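Local coordinates for protein D-alanyl transferase DltD (Enterococcus faecalis, PDB 6O93) that probably transfers D-alanine onto lipoteichoic acid during cell wall biogenesis in this Gram-positive bacterium, at residues Q126-L131 with Q155-L160; W130-T135 with Y180-L185. One frame throughout, in Å; residues are numbered along the deposited sequence.

Overall arrangement
Both contacts start from helix 124-132, about 23 and 26 Å between their centres and the centre of the chain. They therefore lie in a helical region well off the middle of the protein, which holds a five-stranded parallel sheet. Contact 1 joins this helix to the start of helix 158-168. Contact 2 joins its C-terminal end to helix 175-195, which follows helix 158-168 in the chain. The two centres are about 8 Å apart, and Leu131 serves both. Each is mostly buried; the touching residues that are partly exposed are Asp157 in contact 1 and Ile182 and Leu185 in contact 2. Contact 1 mixes leucine packing with a tyrosine-carboxylate hydrogen bond. Contact 2 is apolar throughout.

Contact 1 of 2, residues Q126-L131 with Q155-L160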
loop_
_atom_site.group_PDB
_atom_site.type_symbol
_atom_site.label_atom_id
_atom_site.label_comp_id
_atom_site.label_asym_id
_atom_site.label_seq_id
_atom_site.Cartn_x
_atom_site.Cartn_y
_atom_site.Cartn_z
ATOM N N GLN A 126 -13.670 -8.436 -6.395
ATOM C CA GLN A 126 -13.367 -7.134 -6.984
ATOM C C GLN A 126 -13.086 -7.249 -8.480
ATOM O O GLN A 126 -13.482 -6.375 -9.261
ATOM C CB GLN A 126 -12.180 -6.504 -6.252
ATOM C CG GLN A 126 -12.434 -6.282 -4.766
ATOM C CD GLN A 126 -11.183 -5.881 -4.000
ATOM O OE1 GLN A 126 -10.099 -5.761 -4.572
ATOM N NE2 GLN A 126 -11.331 -5.681 -2.696
ATOM N N THR A 127 -12.414 -8.321 -8.900
ATOM C CA THR A 127 -12.123 -8.503 -10.319
ATOM C C THR A 127 -13.400 -8.745 -11.115
ATOM O O THR A 127 -13.606 -8.142 -12.175
ATOM C CB THR A 127 -11.141 -9.661 -10.505
ATOM O OG1 THR A 127 -9.954 -9.402 -9.748
ATOM C CG2 THR A 127 -10.771 -9.832 -11.970
ATOM N N TYR A 128 -14.273 -9.625 -10.621
ATOM C CA TYR A 128 -15.542 -9.874 -11.301
ATOM C C TYR A 128 -16.431 -8.634 -11.293
ATOM O O TYR A 128 -17.092 -8.329 -12.294
ATOM C CB TYR A 128 -16.272 -11.047 -10.643
ATOM C CG TYR A 128 -15.817 -12.422 -11.095
ATOM C CD1 TYR A 128 -14.597 -12.611 -11.733
ATOM C CD2 TYR A 128 -16.625 -13.533 -10.892
ATOM C CE1 TYR A 128 -14.195 -13.870 -12.147
ATOM C CE2 TYR A 128 -16.234 -14.791 -11.300
ATOM C CZ TYR A 128 -15.020 -14.956 -11.927
ATOM O OH TYR A 128 -14.638 -16.212 -12.333
ATOM N N GLN A 129 -16.473 -7.917 -10.167
ATOM C CA GLN A 129 -17.249 -6.682 -10.104
ATOM C C GLN A 129 -16.768 -5.683 -11.150
ATOM O O GLN A 129 -17.578 -5.032 -11.820
ATOM C CB GLN A 129 -17.151 -6.078 -8.704
ATOM C CG GLN A 129 -17.943 -4.793 -8.518
ATOM C CD GLN A 129 -17.559 -4.057 -7.251
ATOM O OE1 GLN A 129 -16.382 -3.991 -6.889
ATOM N NE2 GLN A 129 -18.552 -3.503 -6.566
ATOM N N TRP A 130 -15.449 -5.550 -11.299
ATOM C CA TRP A 130 -14.892 -4.625 -12.279
ATOM C C TRP A 130 -15.373 -4.957 -13.688
ATOM O O TRP A 130 -15.790 -4.069 -14.440
ATOM C CB TRP A 130 -13.363 -4.652 -12.184
ATOM C CG TRP A 130 -12.624 -4.202 -13.411
ATOM C CD1 TRP A 130 -12.706 -2.983 -14.022
ATOM C CD2 TRP A 130 -11.661 -4.961 -14.157
ATOM N NE1 TRP A 130 -11.861 -2.942 -15.109
ATOM C CE2 TRP A 130 -11.209 -4.143 -15.213
ATOM C CE3 TRP A 130 -11.142 -6.255 -14.037
ATOM C CZ2 TRP A 130 -10.265 -4.577 -16.143
ATOM C CZ3 TRP A 130 -10.204 -6.684 -14.963
ATOM C CH2 TRP A 130 -9.774 -5.847 -16.001
ATOM N N LEU A 131 -15.342 -6.240 -14.058
ATOM C CA LEU A 131 -15.746 -6.623 -15.408
ATOM C C LEU A 131 -17.256 -6.552 -15.593
ATOM O O LEU A 131 -17.727 -6.220 -16.688
ATOM C CB LEU A 131 -15.241 -8.029 -15.727
ATOM C CG LEU A 131 -13.717 -8.171 -15.773
ATOM C CD1 LEU A 131 -13.317 -9.631 -15.850
ATOM C CD2 LEU A 131 -13.145 -7.396 -16.951
ATOM N N GLN A 155 -5.073 -17.459 -14.832
ATOM C CA GLN A 155 -5.028 -18.308 -16.018
ATOM C C GLN A 155 -5.902 -19.546 -15.868
ATOM O O GLN A 155 -6.350 -20.110 -16.872
ATOM C CB GLN A 155 -3.588 -18.719 -16.317
ATOM C CG GLN A 155 -2.701 -17.563 -16.763
ATOM C CD GLN A 155 -1.231 -17.933 -16.789
ATOM O OE1 GLN A 155 -0.854 -19.038 -16.401
ATOM N NE2 GLN A 155 -0.395 -17.010 -17.247
ATOM N N LYS A 156 -6.150 -19.992 -14.639
ATOM C CA LYS A 156 -7.009 -21.149 -14.428
ATOM C C LYS A 156 -8.491 -20.805 -14.525
ATOM O O LYS A 156 -9.327 -21.709 -14.444
ATOM C CB LYS A 156 -6.708 -21.778 -13.065
ATOM C CG LYS A 156 -7.037 -20.881 -11.885
ATOM C CD LYS A 156 -6.599 -21.505 -10.574
ATOM C CE LYS A 156 -7.107 -20.701 -9.388
ATOM N NZ LYS A 156 -6.641 -21.261 -8.092
ATOM N N ASP A 157 -8.827 -19.529 -14.699
ATOM C CA ASP A 157 -10.206 -19.069 -14.845
ATOM C C ASP A 157 -10.440 -18.813 -16.331
ATOM O O ASP A 157 -10.077 -17.757 -16.856
ATOM C CB ASP A 157 -10.433 -17.817 -14.002
ATOM C CG ASP A 157 -11.885 -17.386 -13.962
ATOM O OD1 ASP A 157 -12.639 -17.713 -14.901
ATOM O OD2 ASP A 157 -12.267 -16.708 -12.985
ATOM N N LYS A 158 -11.050 -19.787 -17.009
ATOM C CA LYS A 158 -11.129 -19.748 -18.467
ATOM C C LYS A 158 -12.045 -18.631 -18.952
ATOM O O LYS A 158 -11.701 -17.899 -19.887
ATOM C CB LYS A 158 -11.601 -21.101 -18.999
ATOM C CG LYS A 158 -10.689 -22.265 -18.625
ATOM C CD LYS A 158 -9.266 -22.062 -19.137
ATOM C CE LYS A 158 -8.391 -23.273 -18.848
ATOM N NZ LYS A 158 -7.032 -23.138 -19.449
ATOM N N VAL A 159 -13.227 -18.492 -18.346
ATOM C CA VAL A 159 -14.134 -17.422 -18.753
ATOM C C VAL A 159 -13.475 -16.067 -18.537
ATOM O O VAL A 159 -13.565 -15.170 -19.384
ATOM C CB VAL A 159 -15.472 -17.530 -17.997
ATOM C CG1 VAL A 159 -16.361 -16.331 -18.311
ATOM C CG2 VAL A 159 -16.179 -18.826 -18.359
ATOM N N LEU A 160 -12.794 -15.901 -17.402
ATOM C CA LEU A 160 -12.057 -14.669 -17.152
ATOM C C LEU A 160 -10.998 -14.443 -18.223
ATOM O O LEU A 160 -10.900 -13.353 -18.798
ATOM C CB LEU A 160 -11.423 -14.719 -15.761
ATOM C CG LEU A 160 -10.621 -13.490 -15.324
ATOM C CD1 LEU A 160 -11.446 -12.228 -15.465
ATOM C CD2 LEU A 160 -10.147 -13.656 -13.891
#
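Tyr128 reaches across from helix 124-132 and donates a hydrogen bond from its hydroxyl to Asp157. Tyr128 OH lies 2.5 Å from Asp157 OD2, a short hydrogen bond. OD2 lies in the plane of the tyrosine ring, beyond its edge, and receives the bond on its syn lone pair. The ring and carboxylate planes are turned 63° apart. Asp157 CG is anti to the backbone N (chi1 -173°), and this directs the carboxylate at the tyrosine. The other oxygen turns back to its own segment. Asp157 OD1 accepts from Leu160 N at 3.1 Å, with the amide well above the carboxylate plane. Asp157 is thus the N-cap of helix 158-168, and one carboxylate both caps that helix and ties it to its neighbour. The bond from Tyr128 and the helix start would probably favour the charged form of Asp157.

The tight part lies beside this bond. Leu160 is buried and largely covered by the facing segment. It packs closely on Leu131, the two side chains crossing at about a right angle; the 3.2 Å between Leu131 CD1 and Leu160 CD1 is doubtful as an exact value. Leu160 CD2 lies more loosely at the edge of the Tyr128 ring, 4.4 Å from Tyr128 CE1. The Asp157 side is more open. Asp157 and Val159 are partly exposed, and a glycerol, probably from the crystallisation liquor, accepts a hydrogen bond from Val159 N.

Contact 2 of 2, residues W130-T135 with Y180-L185; sequences WLANLT and YFIMNL
Phe181 sets its ring obliquely against Leu131, and the two side chains cross at a slant. Leu131 touches the ring at two places. Its CD1 is 3.6 Å from Phe181 CZ, and its CB is 3.7 Å from Phe181 CE2. With Phe181 CG anti to the carbonyl carbon (chi1 -59°), the ring is carried toward helix 124-132, where its CE2 and CZ meet Leu131. The backbones come close at the next residue, where Ala132 CA and Phe181 CA are 5.9 Å apart. This is helix-to-helix packing, in which the last turn of helix 124-132 rests on one face of helix 175-195. The small side chain of Ala132 is consistent with this close approach. Its methyl group points at the other helix and meets three side chains there. The nearest is Leu185, with Ala132 CB 3.7 Å from Leu185 CD1. Ile182 comes in at the partly exposed margin, with CG1 4.1 Å from Ala132 CB. Phe181 CB completes the set. Phe181 and Leu185 lie one helical turn apart, so both face Ala132. A polar link between the helices is made by Arg178 NE, which bonds to Ala132 O. The Phe181 ring also meets Tyr128 and touches Thr163 of helix 158-168.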
loop_
_atom_site.group_PDB
_atom_site.type_symbol
_atom_site.label_atom_id
_atom_site.label_comp_id
_atom_site.label_asym_id
_atom_site.label_seq_id
_atom_site.Cartn_x
_atom_site.Cartn_y
_atom_site.Cartn_z
ATOM N N TRP A 130 -15.449 -5.550 -11.299
ATOM C CA TRP A 130 -14.892 -4.625 -12.279
ATOM C C TRP A 130 -15.373 -4.957 -13.688
ATOM O O TRP A 130 -15.790 -4.069 -14.440
ATOM C CB TRP A 130 -13.363 -4.652 -12.184
ATOM C CG TRP A 130 -12.624 -4.202 -13.411
ATOM C CD1 TRP A 130 -12.706 -2.983 -14.022
ATOM C CD2 TRP A 130 -11.661 -4.961 -14.157
ATOM N NE1 TRP A 130 -11.861 -2.942 -15.109
ATOM C CE2 TRP A 130 -11.209 -4.143 -15.213
ATOM C CE3 TRP A 130 -11.142 -6.255 -14.037
ATOM C CZ2 TRP A 130 -10.265 -4.577 -16.143
ATOM C CZ3 TRP A 130 -10.204 -6.684 -14.963
ATOM C CH2 TRP A 130 -9.774 -5.847 -16.001
ATOM N N LEU A 131 -15.342 -6.240 -14.058
ATOM C CA LEU A 131 -15.746 -6.623 -15.408
ATOM C C LEU A 131 -17.256 -6.552 -15.593
ATOM O O LEU A 131 -17.727 -6.220 -16.688
ATOM C CB LEU A 131 -15.241 -8.029 -15.727
ATOM C CG LEU A 131 -13.717 -8.171 -15.773
ATOM C CD1 LEU A 131 -13.317 -9.631 -15.850
ATOM C CD2 LEU A 131 -13.145 -7.396 -16.951
ATOM N N ALA A 132 -18.028 -6.844 -14.545
ATOM C CA ALA A 132 -19.481 -6.829 -14.671
ATOM C C ALA A 132 -20.005 -5.422 -14.931
ATOM O O ALA A 132 -20.976 -5.244 -15.677
ATOM C CB ALA A 132 -20.123 -7.412 -13.410
ATOM N N ASN A 133 -19.376 -4.411 -14.333
ATOM C CA ASN A 133 -19.840 -3.034 -14.428
ATOM C C ASN A 133 -19.140 -2.245 -15.526
ATOM O O ASN A 133 -19.358 -1.036 -15.640
ATOM C CB ASN A 133 -19.649 -2.322 -13.087
ATOM C CG ASN A 133 -20.424 -2.979 -11.966
ATOM O OD1 ASN A 133 -21.514 -3.508 -12.177
ATOM N ND2 ASN A 133 -19.866 -2.950 -10.765
ATOM N N LEU A 134 -18.312 -2.894 -16.335
ATOM C CA LEU A 134 -17.563 -2.191 -17.368
ATOM C C LEU A 134 -18.488 -1.820 -18.522
ATOM O O LEU A 134 -19.040 -2.699 -19.192
ATOM C CB LEU A 134 -16.411 -3.067 -17.852
ATOM C CG LEU A 134 -15.198 -2.368 -18.463
ATOM C CD1 LEU A 134 -14.604 -1.360 -17.491
ATOM C CD2 LEU A 134 -14.159 -3.403 -18.858
ATOM N N THR A 135 -18.661 -0.513 -18.751
ATOM C CA THR A 135 -19.484 -0.015 -19.845
ATOM C C THR A 135 -18.707 0.770 -20.889
ATOM O O THR A 135 -19.172 0.863 -22.031
ATOM C CB THR A 135 -20.615 0.884 -19.312
ATOM O OG1 THR A 135 -20.060 1.974 -18.562
ATOM C CG2 THR A 135 -21.563 0.088 -18.429
ATOM N N TYR A 180 -22.068 -14.187 -16.689
ATOM C CA TYR A 180 -21.351 -15.155 -15.863
ATOM C C TYR A 180 -20.817 -14.504 -14.593
ATOM O O TYR A 180 -20.982 -15.036 -13.490
ATOM C CB TYR A 180 -20.213 -15.786 -16.665
ATOM C CG TYR A 180 -19.279 -16.626 -15.828
ATOM C CD1 TYR A 180 -19.592 -17.940 -15.514
ATOM C CD2 TYR A 180 -18.088 -16.104 -15.347
ATOM C CE1 TYR A 180 -18.745 -18.712 -14.748
ATOM C CE2 TYR A 180 -17.230 -16.869 -14.576
ATOM C CZ TYR A 180 -17.564 -18.172 -14.282
ATOM O OH TYR A 180 -16.719 -18.943 -13.516
ATOM N N PHE A 181 -20.161 -13.348 -14.731
ATOM C CA PHE A 181 -19.647 -12.653 -13.557
ATOM C C PHE A 181 -20.777 -12.279 -12.607
ATOM O O PHE A 181 -20.632 -12.389 -11.384
ATOM C CB PHE A 181 -18.864 -11.411 -13.984
ATOM C CG PHE A 181 -17.701 -11.713 -14.887
ATOM C CD1 PHE A 181 -16.788 -12.699 -14.554
ATOM C CD2 PHE A 181 -17.532 -11.024 -16.076
ATOM C CE1 PHE A 181 -15.721 -12.988 -15.384
ATOM C CE2 PHE A 181 -16.467 -11.310 -16.913
ATOM C CZ PHE A 181 -15.561 -12.294 -16.565
ATOM N N ILE A 182 -21.918 -11.850 -13.154
ATOM C CA ILE A 182 -23.047 -11.461 -12.314
ATOM C C ILE A 182 -23.565 -12.661 -11.530
ATOM O O ILE A 182 -23.900 -12.548 -10.343
ATOM C CB ILE A 182 -24.150 -10.818 -13.175
ATOM C CG1 ILE A 182 -23.673 -9.459 -13.694
ATOM C CG2 ILE A 182 -25.444 -10.672 -12.380
ATOM C CD1 ILE A 182 -24.581 -8.836 -14.734
ATOM N N MET A 183 -23.631 -13.827 -12.174
ATOM C CA MET A 183 -24.043 -15.041 -11.476
ATOM C C MET A 183 -23.127 -15.334 -10.296
ATOM O O MET A 183 -23.592 -15.645 -9.194
ATOM C CB MET A 183 -24.048 -16.229 -12.434
ATOM C CG MET A 183 -25.156 -16.216 -13.454
ATOM S SD MET A 183 -25.150 -17.734 -14.416
ATOM C CE MET A 183 -26.344 -17.318 -15.685
ATOM N N ASN A 184 -21.814 -15.264 -10.517
ATOM C CA ASN A 184 -20.870 -15.572 -9.447
ATOM C C ASN A 184 -20.874 -14.493 -8.375
ATOM O O ASN A 184 -20.715 -14.795 -7.186
ATOM C CB ASN A 184 -19.467 -15.748 -10.025
ATOM C CG ASN A 184 -19.263 -17.110 -10.649
ATOM O OD1 ASN A 184 -18.751 -18.025 -10.007
ATOM N ND2 ASN A 184 -19.670 -17.255 -11.904
ATOM N N LEU A 185 -21.054 -13.231 -8.772
ATOM C CA LEU A 185 -21.053 -12.143 -7.800
ATOM C C LEU A 185 -22.132 -12.330 -6.742
ATOM O O LEU A 185 -21.951 -11.908 -5.595
ATOM C CB LEU A 185 -21.226 -10.803 -8.515
ATOM C CG LEU A 185 -19.953 -10.266 -9.176
ATOM C CD1 LEU A 185 -20.275 -9.128 -10.128
ATOM C CD2 LEU A 185 -18.955 -9.809 -8.124
#